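Long-range contact in D-glycerate 2-kinase (Thermotoga maritima, PDB 2B8N), which catalyses the ATP- and magnesium-dependent phosphorylation of D-glycerate to 2-phosphoglycerate, a step in the degradation of serine: residues A[360-365]-A[418-423]. Residues are numbered along the deposited sequence; the frame is centred on the assembly and turned at random.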
loop_
_atom_site.group_PDB
_atom_site.type_symbol
_atom_site.label_atom_id
_atom_site.label_comp_id
_atom_site.label_asym_id
_atom_site.label_seq_id
_atom_site.Cartn_x
_atom_site.Cartn_y
_atom_site.Cartn_z
ATOM N N ALA A 360 5.232 -11.771 4.854
ATOM C CA ALA A 360 4.305 -10.933 5.622
ATOM C C ALA A 360 3.685 -9.789 4.846
ATOM O O ALA A 360 4.380 -9.020 4.205
ATOM C CB ALA A 360 4.999 -10.381 6.861
ATOM N N GLY A 361 2.365 -9.660 4.927
ATOM C CA GLY A 361 1.717 -8.453 4.472
ATOM C C GLY A 361 1.960 -7.380 5.508
ATOM O O GLY A 361 1.603 -7.578 6.652
ATOM N N THR A 362 2.551 -6.251 5.099
ATOM C CA THR A 362 2.861 -5.128 5.999
ATOM C C THR A 362 1.626 -4.459 6.633
ATOM O O THR A 362 1.755 -3.706 7.585
ATOM C CB THR A 362 3.753 -4.040 5.287
ATOM O OG1 THR A 362 3.118 -3.585 4.083
ATOM C CG2 THR A 362 5.186 -4.582 4.969
ATOM N N ASP A 363 0.453 -4.693 6.050
ATOM C CA ASP A 363 -0.861 -4.552 6.710
ATOM C C ASP A 363 -0.870 -5.138 8.115
ATOM O O ASP A 363 -1.336 -4.513 9.062
ATOM C CB ASP A 363 -1.897 -5.434 5.990
ATOM C CG ASP A 363 -2.666 -4.734 4.954
ATOM O OD1 ASP A 363 -3.119 -3.605 5.216
ATOM O OD2 ASP A 363 -2.871 -5.361 3.889
ATOM N N GLY A 364 -0.419 -6.391 8.199
ATOM C CA GLY A 364 -0.779 -7.287 9.278
ATOM C C GLY A 364 -1.956 -8.179 8.907
ATOM O O GLY A 364 -2.411 -8.977 9.725
ATOM N N THR A 365 -2.400 -8.078 7.655
ATOM C CA THR A 365 -3.612 -8.715 7.136
ATOM C C THR A 365 -3.407 -9.350 5.762
ATOM O O THR A 365 -3.442 -8.667 4.744
ATOM C CB THR A 365 -4.690 -7.649 6.941
ATOM O OG1 THR A 365 -4.855 -6.937 8.167
ATOM C CG2 THR A 365 -6.033 -8.272 6.527
ATOM N N THR A 418 -0.153 0.425 8.810
ATOM C CA THR A 418 0.471 0.824 7.558
ATOM C C THR A 418 0.230 -0.223 6.450
ATOM O O THR A 418 -0.266 -1.316 6.702
ATOM C CB THR A 418 1.980 1.138 7.758
ATOM O OG1 THR A 418 2.549 1.570 6.525
ATOM C CG2 THR A 418 2.756 -0.053 8.270
ATOM N N ASN A 419 0.538 0.139 5.213
ATOM C CA ASN A 419 0.523 -0.808 4.120
ATOM C C ASN A 419 1.489 -0.399 3.013
ATOM O O ASN A 419 1.274 0.603 2.329
ATOM C CB ASN A 419 -0.887 -0.959 3.556
ATOM C CG ASN A 419 -0.971 -2.034 2.477
ATOM O OD1 ASN A 419 -0.177 -2.995 2.452
ATOM N ND2 ASN A 419 -1.934 -1.884 1.582
ATOM N N VAL A 420 2.568 -1.159 2.870
ATOM C CA VAL A 420 3.480 -0.969 1.752
ATOM C C VAL A 420 3.747 -2.300 1.083
ATOM O O VAL A 420 4.860 -2.574 0.668
ATOM C CB VAL A 420 4.815 -0.298 2.170
ATOM C CG1 VAL A 420 4.554 1.036 2.823
ATOM C CG2 VAL A 420 5.636 -1.208 3.096
ATOM N N ASN A 421 2.693 -3.106 0.962
ATOM C CA ASN A 421 2.717 -4.411 0.298
ATOM C C ASN A 421 3.510 -5.476 1.098
ATOM O O ASN A 421 3.370 -5.542 2.310
ATOM C CB ASN A 421 3.129 -4.253 -1.177
ATOM C CG ASN A 421 2.142 -3.384 -1.959
ATOM O OD1 ASN A 421 2.512 -2.348 -2.551
ATOM N ND2 ASN A 421 0.870 -3.808 -1.957
ATOM N N ASP A 422 4.319 -6.306 0.436
ATOM C CA ASP A 422 4.792 -7.562 1.038
ATOM C C ASP A 422 6.310 -7.570 1.318
ATOM O O ASP A 422 7.105 -7.061 0.519
ATOM C CB ASP A 422 4.378 -8.749 0.133
ATOM C CG ASP A 422 2.851 -8.831 -0.083
ATOM O OD1 ASP A 422 2.098 -8.253 0.736
ATOM O OD2 ASP A 422 2.394 -9.487 -1.051
ATOM N N LEU A 423 6.690 -8.137 2.457
ATOM C CA LEU A 423 8.096 -8.432 2.760
ATOM C C LEU A 423 8.273 -9.954 2.914
ATOM O O LEU A 423 7.508 -10.588 3.643
ATOM C CB LEU A 423 8.537 -7.722 4.057
ATOM C CG LEU A 423 9.935 -8.056 4.595
ATOM C CD1 LEU A 423 10.978 -7.707 3.556
ATOM C CD2 LEU A 423 10.232 -7.362 5.895
HETATM O O HOH W 1 0.133 -6.044 2.969
#
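Where strand 355-361 ends and strand 422-428 begins, two antiparallel neighbours of the mixed sheet part into loops, and A360 pairs with L423 just before they do. This hydrogen-bonded pair closes both ways: A360 N gives to L423 O at 2.8 Å, and L423 N returns a straighter bond to A360 O. G361 and D422 follow as the non-hydrogen-bonded pair, with D422 OD1 3.8 Å from G361 CA; that carboxylate is held by R337, in a salt bridge through OD2, and by N338.

Past the strands, T362 carries on the pairing with its backbone N and its hydroxyl. N421 O takes two protons from it, one from T362 N at 3.0 Å, nearly on the carbonyl axis, and one from T362 OG1 at 2.7 Å, tilted 29° from the carbonyl plane. With chi1 at 56°, OG1 sits between its own backbone N and carbonyl carbon, where it also accepts from V420 N at 2.8 Å. A valine in place of T362 would probably leave V420 N without its acceptor and N421 O with one donor fewer, in a buried spot. The loop 418-421 is shaped by an Asx turn, N419 OD1 accepting from N421 N from above its amide plane. Beside it the D363 carboxylate stacks on the N419 amide, the planes 19° apart and D363 OD1 3.8 Å from N419 CG. A water sits within hydrogen-bonding distance of both side chains, near D363 OD2 and N419 OD1. These loops lie between the two sheets of the kinase: T418 and V420 pack on L199 of strand 193-199, in the parallel sheet, and T362 touches I31 of helix 17-32.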